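Local coordinates for protein porin (Pseudomonas aeruginosa, PDB 3T24) that forms a beta-barrel channel of the OprD family in the bacterial outer membrane, through which small carboxylate-bearing substrates probably pass, at residues T264-G268 with Y269-G273; L118-L122 with P123-P127; I181-R184 with S185-S189; K105-S109 with K110-K114. All coordinates share one frame; numbering follows the deposited sequence.

Contact 1: T264-G268 with Y269-G273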
loop_
_atom_site.group_PDB
_atom_site.type_symbol
_atom_site.label_atom_id
_atom_site.label_comp_id
_atom_site.label_asym_id
_atom_site.label_seq_id
_atom_site.Cartn_x
_atom_site.Cartn_y
_atom_site.Cartn_z
ATOM N N THR A 264 -3.864 -16.289 -8.989
ATOM C CA THR A 264 -2.703 -16.896 -8.347
ATOM C C THR A 264 -2.984 -18.348 -7.991
ATOM O O THR A 264 -3.738 -18.650 -7.062
ATOM C CB THR A 264 -2.268 -16.124 -7.073
ATOM O OG1 THR A 264 -1.909 -14.775 -7.417
ATOM C CG2 THR A 264 -1.075 -16.803 -6.417
ATOM N N TYR A 265 -2.370 -19.245 -8.752
ATOM C CA TYR A 265 -2.494 -20.668 -8.513
ATOM C C TYR A 265 -1.398 -21.104 -7.554
ATOM O O TYR A 265 -0.215 -20.963 -7.857
ATOM C CB TYR A 265 -2.376 -21.421 -9.838
ATOM C CG TYR A 265 -2.300 -22.916 -9.681
ATOM C CD1 TYR A 265 -3.407 -23.642 -9.270
ATOM C CD2 TYR A 265 -1.123 -23.604 -9.945
ATOM C CE1 TYR A 265 -3.352 -25.013 -9.124
ATOM C CE2 TYR A 265 -1.055 -24.978 -9.800
ATOM C CZ TYR A 265 -2.175 -25.679 -9.389
ATOM O OH TYR A 265 -2.126 -27.048 -9.242
ATOM N N SER A 266 -1.787 -21.629 -6.397
ATOM C CA SER A 266 -0.808 -21.993 -5.386
ATOM C C SER A 266 -0.687 -23.503 -5.280
ATOM O O SER A 266 -1.694 -24.202 -5.155
ATOM C CB SER A 266 -1.202 -21.421 -4.018
ATOM O OG SER A 266 -1.705 -20.097 -4.118
ATOM N N LEU A 267 0.541 -24.011 -5.322
ATOM C CA LEU A 267 0.753 -25.430 -5.068
ATOM C C LEU A 267 2.000 -25.694 -4.222
ATOM O O LEU A 267 3.121 -25.367 -4.612
ATOM C CB LEU A 267 0.735 -26.246 -6.370
ATOM C CG LEU A 267 1.964 -26.477 -7.248
ATOM C CD1 LEU A 267 2.836 -27.583 -6.674
ATOM C CD2 LEU A 267 1.517 -26.851 -8.652
ATOM N N GLY A 268 1.779 -26.286 -3.051
ATOM C CA GLY A 268 2.847 -26.511 -2.097
ATOM C C GLY A 268 3.434 -25.191 -1.644
ATOM O O GLY A 268 2.724 -24.323 -1.125
ATOM N N TYR A 269 4.734 -25.031 -1.851
ATOM C CA TYR A 269 5.410 -23.800 -1.471
ATOM C C TYR A 269 5.687 -22.895 -2.682
ATOM O O TYR A 269 6.452 -21.933 -2.597
ATOM C CB TYR A 269 6.682 -24.123 -0.689
ATOM C CG TYR A 269 6.395 -24.692 0.684
ATOM C CD1 TYR A 269 6.226 -23.853 1.786
ATOM C CD2 TYR A 269 6.281 -26.063 0.884
ATOM C CE1 TYR A 269 5.959 -24.366 3.045
ATOM C CE2 TYR A 269 6.012 -26.587 2.144
ATOM C CZ TYR A 269 5.851 -25.732 3.219
ATOM O OH TYR A 269 5.589 -26.236 4.472
ATOM N N HIS A 270 5.053 -23.216 -3.804
ATOM C CA HIS A 270 5.150 -22.391 -5.000
ATOM C C HIS A 270 3.843 -21.655 -5.178
ATOM O O HIS A 270 2.785 -22.138 -4.764
ATOM C CB HIS A 270 5.367 -23.240 -6.251
ATOM C CG HIS A 270 6.491 -24.218 -6.144
ATOM N ND1 HIS A 270 7.711 -24.028 -6.772
ATOM C CD2 HIS A 270 6.588 -25.406 -5.504
ATOM C CE1 HIS A 270 8.500 -25.049 -6.516
ATOM N NE2 HIS A 270 7.844 -25.903 -5.745
ATOM N N ALA A 271 3.925 -20.489 -5.811
ATOM C CA ALA A 271 2.753 -19.759 -6.265
ATOM C C ALA A 271 3.107 -19.140 -7.600
ATOM O O ALA A 271 4.174 -18.537 -7.744
ATOM C CB ALA A 271 2.355 -18.676 -5.253
ATOM N N PHE A 272 2.234 -19.311 -8.587
ATOM C CA PHE A 272 2.452 -18.718 -9.897
ATOM C C PHE A 272 1.293 -17.781 -10.166
ATOM O O PHE A 272 0.134 -18.193 -10.131
ATOM C CB PHE A 272 2.504 -19.787 -10.986
ATOM C CG PHE A 272 3.397 -20.952 -10.664
ATOM C CD1 PHE A 272 4.662 -21.053 -11.227
ATOM C CD2 PHE A 272 2.959 -21.975 -9.823
ATOM C CE1 PHE A 272 5.482 -22.146 -10.945
ATOM C CE2 PHE A 272 3.773 -23.068 -9.538
ATOM C CZ PHE A 272 5.035 -23.150 -10.098
ATOM N N GLY A 273 1.591 -16.517 -10.427
ATOM C CA GLY A 273 0.536 -15.538 -10.558
ATOM C C GLY A 273 0.571 -14.843 -11.896
ATOM O O GLY A 273 1.629 -14.601 -12.451
#
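Thr264 stands opposite Gly273 in strands 255-267 and 270-280, a non-hydrogen-bonded pair. Its OG1 lies beside the backbone N (chi1 -61°), which leaves CG2 anti to it and 4.1 Å from Ala271 CB, while the Thr264 CA-H points at Phe272 O. Tyr265 follows on the other face and exchanges two backbone bonds with Phe272; the one from Phe272 N to Tyr265 O, 3.0 Å long, is almost straight (173°). The two rings make a loose apolar contact, Tyr265 CD2 to Phe272 CD2 at 4.4 Å, and Phe272 also meets Tyr316. Ser266 returns to the face of Thr264 and sits across from Ala271. Leu267 then forms the last hydrogen-bonded pair with His270. Leu267 O accepts from His270 N at 3.0 Å, and the same oxygen lies in the plane of the imidazole at its edge, 3.6 Å from His270 CD2. His270 ND1 is hydrogen-bonded to Tyr316 OH, which ties the imidazole to strand 310-319. Gly268, with positive phi (62°), occupies the first corner of the bend and Tyr269 the second. The result is a beta hairpin with a two-residue loop, closed by a type II' turn, the short connection characteristic of neighbouring strands in porin barrels.

Contact 2: L118-L122 with P123-P127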
loop_
_atom_site.group_PDB
_atom_site.type_symbol
_atom_site.label_atom_id
_atom_site.label_comp_id
_atom_site.label_asym_id
_atom_site.label_seq_id
_atom_site.Cartn_x
_atom_site.Cartn_y
_atom_site.Cartn_z
ATOM N N LEU A 118 -4.892 7.687 12.080
ATOM C CA LEU A 118 -5.478 6.505 11.447
ATOM C C LEU A 118 -4.576 5.930 10.362
ATOM O O LEU A 118 -3.809 6.654 9.728
ATOM C CB LEU A 118 -6.838 6.849 10.820
ATOM C CG LEU A 118 -7.808 7.558 11.763
ATOM C CD1 LEU A 118 -8.991 8.060 10.999
ATOM C CD2 LEU A 118 -8.230 6.628 12.891
ATOM N N THR A 119 -4.678 4.628 10.141
ATOM C CA THR A 119 -3.956 4.004 9.035
ATOM C C THR A 119 -4.895 2.986 8.363
ATOM O O THR A 119 -4.757 1.773 8.512
ATOM C CB THR A 119 -2.604 3.399 9.513
ATOM O OG1 THR A 119 -1.762 3.163 8.387
ATOM C CG2 THR A 119 -2.809 2.109 10.240
ATOM N N PRO A 120 -5.898 3.501 7.648
ATOM C CA PRO A 120 -6.933 2.656 7.041
ATOM C C PRO A 120 -6.335 1.733 5.976
ATOM O O PRO A 120 -5.278 2.047 5.445
ATOM C CB PRO A 120 -7.910 3.673 6.434
ATOM C CG PRO A 120 -7.131 4.934 6.309
ATOM C CD PRO A 120 -6.089 4.935 7.356
ATOM N N LYS A 121 -6.960 0.582 5.738
ATOM C CA LYS A 121 -6.512 -0.335 4.681
ATOM C C LYS A 121 -7.713 -0.682 3.814
ATOM O O LYS A 121 -8.451 -1.604 4.113
ATOM C CB LYS A 121 -5.924 -1.616 5.253
ATOM C CG LYS A 121 -4.426 -1.709 5.171
ATOM C CD LYS A 121 -3.983 -2.846 4.262
ATOM C CE LYS A 121 -4.480 -4.188 4.765
ATOM N NZ LYS A 121 -3.828 -5.314 4.031
ATOM N N LEU A 122 -7.900 0.068 2.744
ATOM C CA LEU A 122 -9.095 -0.058 1.936
ATOM C C LEU A 122 -8.784 0.085 0.437
ATOM O O LEU A 122 -7.795 0.705 0.060
ATOM C CB LEU A 122 -10.099 1.008 2.361
ATOM C CG LEU A 122 -10.623 0.898 3.792
ATOM C CD1 LEU A 122 -11.254 2.224 4.181
ATOM C CD2 LEU A 122 -11.610 -0.297 3.998
ATOM N N PRO A 123 -9.642 -0.485 -0.427
ATOM C CA PRO A 123 -9.362 -0.353 -1.859
ATOM C C PRO A 123 -9.236 1.085 -2.300
ATOM O O PRO A 123 -8.516 1.352 -3.258
ATOM C CB PRO A 123 -10.578 -1.018 -2.513
ATOM C CG PRO A 123 -10.957 -2.099 -1.511
ATOM C CD PRO A 123 -10.741 -1.442 -0.162
ATOM N N VAL A 124 -9.891 2.008 -1.606
ATOM C CA VAL A 124 -9.777 3.409 -1.983
ATOM C C VAL A 124 -8.742 4.209 -1.208
ATOM O O VAL A 124 -8.620 5.414 -1.423
ATOM C CB VAL A 124 -11.127 4.116 -1.886
ATOM C CG1 VAL A 124 -12.041 3.590 -2.972
ATOM C CG2 VAL A 124 -11.727 3.905 -0.508
ATOM N N ILE A 125 -7.998 3.546 -0.322
ATOM C CA ILE A 125 -6.894 4.197 0.400
ATOM C C ILE A 125 -5.951 3.153 1.020
ATOM O O ILE A 125 -6.272 2.502 2.033
ATOM C CB ILE A 125 -7.397 5.226 1.461
ATOM C CG1 ILE A 125 -6.243 5.769 2.305
ATOM C CG2 ILE A 125 -8.403 4.598 2.406
ATOM C CD1 ILE A 125 -4.998 6.178 1.464
ATOM N N MET A 126 -4.797 2.977 0.386
ATOM C CA MET A 126 -3.755 2.096 0.908
ATOM C C MET A 126 -2.533 2.922 1.252
ATOM O O MET A 126 -1.745 3.274 0.385
ATOM C CB MET A 126 -3.382 0.979 -0.077
ATOM C CG MET A 126 -4.517 0.040 -0.378
ATOM S SD MET A 126 -4.797 -1.172 0.932
ATOM C CE MET A 126 -3.211 -2.003 0.916
ATOM N N PRO A 127 -2.387 3.238 2.538
ATOM C CA PRO A 127 -1.320 4.106 3.046
ATOM C C PRO A 127 0.031 3.485 2.741
ATOM O O PRO A 127 0.184 2.272 2.843
ATOM C CB PRO A 127 -1.585 4.118 4.550
ATOM C CG PRO A 127 -3.054 3.795 4.680
ATOM C CD PRO A 127 -3.305 2.792 3.606
#
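Leu122 and Ile125 hold the tight part of this contact, a type I turn closed by two backbone hydrogen bonds. Ile125 N reaches Leu122 O at 2.9 Å, and Leu122 N returns a bond of 3.0 Å to Ile125 O. Beside this single antiparallel bridge, Ile125 CG2 packs on Leu122 CB at 4.0 Å and also touches CD1. Ile125 CG2 also meets Pro120 CG at 4.1 Å, so one branch of Ile125 serves both residues. Ile125 is buried and touches Phe192 and Ile288, while Leu122 touches Phe194.

The other flank is looser and more exposed. The side chains of Lys121 and Met126 cross, with Lys121 CD against Met126 CE at 3.5 Å. Met126 CG and SD lie by Leu122 O, at 3.4 and 3.6 Å, and the folds at chi2 and chi3 (-78° and -61°) turn CE to Lys121. At the open end of the loop segment, away from the turn, Thr119 OG1 touches the ring of Pro127 loosely, 4.0 Å from Pro127 CB, the two side chains crossing at about a right angle.

The two Leu122-Ile125 bonds are the hydrogen bonds between the halves; Pro120, Pro123 and Pro127 have no N-H to give, and the Met126 backbone is bonded to Asp292. Apolar packing supplies the rest, consistent with a loop folded inward against the barrel wall.

Contact 3: I181-R184 with S185-S189. With SO4 (sulfate ion), chain E.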
loop_
_atom_site.group_PDB
_atom_site.type_symbol
_atom_site.label_atom_id
_atom_site.label_comp_id
_atom_site.label_asym_id
_atom_site.label_seq_id
_atom_site.Cartn_x
_atom_site.Cartn_y
_atom_site.Cartn_z
ATOM N N ILE A 181 -3.166 13.576 -15.335
ATOM C CA ILE A 181 -4.039 14.201 -14.355
ATOM C C ILE A 181 -3.714 15.683 -14.198
ATOM O O ILE A 181 -2.584 16.080 -13.942
ATOM C CB ILE A 181 -3.944 13.513 -13.007
ATOM C CG1 ILE A 181 -4.587 12.127 -13.104
ATOM C CG2 ILE A 181 -4.595 14.370 -11.949
ATOM C CD1 ILE A 181 -4.212 11.221 -11.999
ATOM N N VAL A 182 -4.723 16.506 -14.388
ATOM C CA VAL A 182 -4.515 17.934 -14.402
ATOM C C VAL A 182 -5.447 18.576 -13.396
ATOM O O VAL A 182 -6.644 18.309 -13.360
ATOM C CB VAL A 182 -4.748 18.548 -15.839
ATOM C CG1 VAL A 182 -4.768 20.050 -15.771
ATOM C CG2 VAL A 182 -3.650 18.084 -16.796
ATOM N N VAL A 183 -4.887 19.474 -12.613
ATOM C CA VAL A 183 -5.567 19.989 -11.450
ATOM C C VAL A 183 -5.417 21.501 -11.426
ATOM O O VAL A 183 -4.391 22.034 -11.869
ATOM C CB VAL A 183 -4.934 19.290 -10.197
ATOM C CG1 VAL A 183 -4.495 20.270 -9.138
ATOM C CG2 VAL A 183 -5.849 18.198 -9.660
ATOM N N ARG A 184 -6.446 22.193 -10.943
ATOM C CA ARG A 184 -6.364 23.630 -10.712
ATOM C C ARG A 184 -5.075 23.990 -9.957
ATOM O O ARG A 184 -4.676 23.295 -9.030
ATOM C CB ARG A 184 -7.593 24.104 -9.931
ATOM C CG ARG A 184 -7.739 25.615 -9.858
ATOM C CD ARG A 184 -9.201 26.032 -9.700
ATOM N NE ARG A 184 -9.702 25.792 -8.349
ATOM C CZ ARG A 184 -9.876 26.740 -7.434
ATOM N NH1 ARG A 184 -9.595 28.006 -7.727
ATOM N NH2 ARG A 184 -10.339 26.426 -6.230
ATOM N N SER A 185 -4.404 25.058 -10.359
ATOM C CA SER A 185 -3.165 25.420 -9.679
ATOM C C SER A 185 -3.344 25.616 -8.158
ATOM O O SER A 185 -4.281 26.272 -7.709
ATOM C CB SER A 185 -2.568 26.698 -10.283
ATOM O OG SER A 185 -1.336 27.025 -9.672
ATOM N N GLY A 186 -2.398 25.089 -7.384
ATOM C CA GLY A 186 -2.383 25.293 -5.945
ATOM C C GLY A 186 -3.425 24.470 -5.206
ATOM O O GLY A 186 -3.601 24.622 -4.009
ATOM N N LEU A 187 -4.122 23.584 -5.905
ATOM C CA LEU A 187 -5.248 22.916 -5.274
ATOM C C LEU A 187 -4.830 21.923 -4.201
ATOM O O LEU A 187 -3.943 21.090 -4.398
ATOM C CB LEU A 187 -6.081 22.181 -6.301
ATOM C CG LEU A 187 -7.300 21.531 -5.677
ATOM C CD1 LEU A 187 -8.369 22.597 -5.461
ATOM C CD2 LEU A 187 -7.807 20.405 -6.536
ATOM N N THR A 188 -5.532 21.953 -3.090
ATOM C CA THR A 188 -5.238 21.022 -2.011
ATOM C C THR A 188 -6.570 20.613 -1.367
ATOM O O THR A 188 -7.575 21.255 -1.618
ATOM C CB THR A 188 -4.260 21.707 -1.026
ATOM O OG1 THR A 188 -3.445 20.729 -0.386
ATOM C CG2 THR A 188 -4.998 22.558 -0.010
ATOM N N SER A 189 -6.595 19.544 -0.572
ATOM C CA SER A 189 -7.848 19.076 0.053
ATOM C C SER A 189 -7.713 18.675 1.531
ATOM O O SER A 189 -6.859 17.855 1.891
ATOM C CB SER A 189 -8.371 17.844 -0.688
ATOM O OG SER A 189 -9.598 17.390 -0.126
HETATM S S SO4 E . -5.296 27.128 -13.129
HETATM O O1 SO4 E . -4.700 25.913 -13.692
HETATM O O2 SO4 E . -4.803 27.352 -11.776
HETATM O O3 SO4 E . -4.894 28.255 -13.972
HETATM O O4 SO4 E . -6.753 27.007 -13.028
#
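A type II beta turn from Arg184 to Leu187 shapes this surface part of the long loop between strands 150-161 and 192-200 of the porin. Leu187 N closes it with a bond of 3.2 Å to Arg184 O. Gly186 takes the third position of the turn with positive phi (75°). Across the bend, Val183 and Leu187 form the apolar contact: Val183 CG1 meets Leu187 CB at 3.8 Å, the two side chains crossing at about a right angle. Leu187 CB faces both Arg184 O, at 3.3 Å, and Val183 CG1. Beyond them, Val183 touches Ser252 and Leu187 touches Phe217, both in other loops.

Arg184 is poorly ordered. Its CG is anti to the backbone N (chi1 -169°), and the approach of its guanidinium to the Leu187 side chain is loose and uncertain. On the outer side of the turn a sulfate ion, probably from the crystallisation liquor, lies beside the Ser185 amide. The position of its O2 is doubtful, and the bond from Ser185 N to O1 is weak at 3.5 Å. The Arg184 chain borders the anion through carbon, with CG 3.6 Å from sulfate O4.

Contact 4: K105-S109 with K110-K114; sequences KLRAS and KSTLK. With SO4 (sulfate ion), chain H.
Strands 96-108 and 111-115 run antiparallel, their short segments 105-108 and 111-114 at 164° to one another, and a type II' turn from Ala108 to Ser111 joins them into a tight beta hairpin of the porin barrel. Leu106 pairs with Leu113 and Ala108 with Ser111 through two backbone bonds each; the one from Leu106 N to Leu113 O, 2.8 Å long, is nearly straight at 170°. Between these pairs Thr112 CA approaches Leu106 O at 3.1 Å through its CA-H.

Leu106 and Leu113 share one face, in loose contact through their CB atoms, and a bound detergent molecule lies near the leucine side of the hairpin. At the bend, Ser109 takes the positive-phi corner (phi 50°), although it is not glycine. Glu146 grips the turn by accepting from Ser109 OG, Lys110 N and Ser111 OG, and the Ser111 hydroxyl is also hydrogen-bonded to Ser144.

Lys105, Arg107, Thr112 and Lys114 point to the other face. Thr112 OG1 crosses the aliphatic part of Arg107, 3.8 Å from Arg107 CD; the arginine chain bends at chi3 and leads its guanidinium away. The two lysines converge on a sulfate ion, probably from the crystallisation liquor. Lys105, bent at chi3 (-74°), also forms a salt bridge with Asp63, whereas Lys114 reaches the anion with a chain extended beyond CG. Tyr53 OH gives the sulfate a further partner. Lys105 NZ is bonded to sulfate O2 at 2.8 Å, and Lys114 NZ to O3 at 3.0 Å.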
loop_
_atom_site.group_PDB
_atom_site.type_symbol
_atom_site.label_atom_id
_atom_site.label_comp_id
_atom_site.label_asym_id
_atom_site.label_seq_id
_atom_site.Cartn_x
_atom_site.Cartn_y
_atom_site.Cartn_z
ATOM N N LYS A 105 -10.155 5.377 20.901
ATOM C CA LYS A 105 -10.925 4.250 20.403
ATOM C C LYS A 105 -12.207 4.071 21.206
ATOM O O LYS A 105 -12.172 4.030 22.451
ATOM C CB LYS A 105 -10.127 2.945 20.525
ATOM C CG LYS A 105 -8.714 3.021 20.065
ATOM C CD LYS A 105 -8.134 1.631 19.846
ATOM C CE LYS A 105 -7.839 0.926 21.142
ATOM N NZ LYS A 105 -6.761 -0.079 20.946
ATOM N N LEU A 106 -13.322 3.936 20.488
ATOM C CA LEU A 106 -14.611 3.574 21.083
ATOM C C LEU A 106 -15.143 2.311 20.442
ATOM O O LEU A 106 -15.027 2.122 19.236
ATOM C CB LEU A 106 -15.641 4.695 20.941
ATOM C CG LEU A 106 -15.410 5.892 21.854
ATOM C CD1 LEU A 106 -14.055 6.472 21.560
ATOM C CD2 LEU A 106 -16.475 6.934 21.643
ATOM N N ARG A 107 -15.716 1.438 21.258
ATOM C CA ARG A 107 -16.246 0.179 20.772
ATOM C C ARG A 107 -17.567 -0.140 21.469
ATOM O O ARG A 107 -17.622 -0.234 22.689
ATOM C CB ARG A 107 -15.232 -0.952 21.010
ATOM C CG ARG A 107 -15.743 -2.356 20.646
ATOM C CD ARG A 107 -14.605 -3.308 20.272
ATOM N NE ARG A 107 -14.055 -4.189 21.320
ATOM C CZ ARG A 107 -14.387 -4.220 22.614
ATOM N NH1 ARG A 107 -15.298 -3.390 23.121
ATOM N NH2 ARG A 107 -13.789 -5.103 23.418
ATOM N N ALA A 108 -18.630 -0.289 20.689
ATOM C CA ALA A 108 -19.872 -0.872 21.186
ATOM C C ALA A 108 -20.234 -2.087 20.341
ATOM O O ALA A 108 -20.191 -2.039 19.112
ATOM C CB ALA A 108 -20.996 0.141 21.158
ATOM N N SER A 109 -20.599 -3.170 21.009
ATOM C CA SER A 109 -20.895 -4.436 20.349
ATOM C C SER A 109 -19.753 -4.798 19.385
ATOM O O SER A 109 -18.673 -5.153 19.842
ATOM C CB SER A 109 -22.271 -4.399 19.675
ATOM O OG SER A 109 -22.553 -5.626 19.007
ATOM N N LYS A 110 -19.965 -4.700 18.071
ATOM C CA LYS A 110 -18.897 -5.035 17.123
ATOM C C LYS A 110 -18.564 -3.884 16.182
ATOM O O LYS A 110 -18.134 -4.077 15.056
ATOM C CB LYS A 110 -19.238 -6.300 16.347
ATOM C CG LYS A 110 -19.469 -7.493 17.243
ATOM C CD LYS A 110 -20.259 -8.581 16.539
ATOM C CE LYS A 110 -20.835 -9.550 17.559
ATOM N NZ LYS A 110 -21.966 -10.364 17.014
ATOM N N SER A 111 -18.781 -2.682 16.677
ATOM C CA SER A 111 -18.549 -1.471 15.940
ATOM C C SER A 111 -17.532 -0.650 16.702
ATOM O O SER A 111 -17.625 -0.513 17.915
ATOM C CB SER A 111 -19.855 -0.697 15.789
ATOM O OG SER A 111 -20.797 -1.482 15.102
ATOM N N THR A 112 -16.567 -0.109 15.977
ATOM C CA THR A 112 -15.425 0.576 16.571
ATOM C C THR A 112 -15.243 1.914 15.865
ATOM O O THR A 112 -15.186 1.970 14.635
ATOM C CB THR A 112 -14.140 -0.282 16.434
ATOM O OG1 THR A 112 -14.397 -1.596 16.937
ATOM C CG2 THR A 112 -12.989 0.297 17.228
ATOM N N LEU A 113 -15.200 2.989 16.646
ATOM C CA LEU A 113 -14.924 4.322 16.128
ATOM C C LEU A 113 -13.535 4.770 16.619
ATOM O O LEU A 113 -13.223 4.651 17.808
ATOM C CB LEU A 113 -15.992 5.308 16.593
ATOM C CG LEU A 113 -15.689 6.790 16.365
ATOM C CD1 LEU A 113 -15.706 7.118 14.847
ATOM C CD2 LEU A 113 -16.634 7.731 17.146
ATOM N N LYS A 114 -12.703 5.254 15.694
ATOM C CA LYS A 114 -11.359 5.716 16.000
ATOM C C LYS A 114 -11.196 7.163 15.578
ATOM O O LYS A 114 -11.549 7.526 14.459
ATOM C CB LYS A 114 -10.316 4.863 15.269
ATOM C CG LYS A 114 -10.216 3.468 15.794
ATOM C CD LYS A 114 -9.139 2.626 15.118
ATOM C CE LYS A 114 -9.138 1.241 15.779
ATOM N NZ LYS A 114 -8.220 0.268 15.146
HETATM S S SO4 H . -8.039 -2.376 18.114
HETATM O O1 SO4 H . -7.701 -3.740 17.690
HETATM O O2 SO4 H . -7.782 -2.251 19.549
HETATM O O3 SO4 H . -7.202 -1.412 17.401
HETATM O O4 SO4 H . -9.440 -2.079 17.806
#

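How the contacts relate
Contacts 1 and 4 are the same kind of element, beta hairpins of the barrel wall closed by type II' turns, yet their centres lie about 37 Å apart and their side chains differ: contact 1 carries aromatic side chains on one face, while contact 4 puts two lysines on an anion. Contacts 2 and 3 belong to loops, with a type I and a type II turn respectively. Contact 2, whose centre is about 8 Å from that of the chain, is the most inward and partly buried, and it combines two turn bonds with apolar packing that involves prolines. Contacts 1, 3 and 4 are surface contacts. In sequence, contact 4 is followed closely by contact 2.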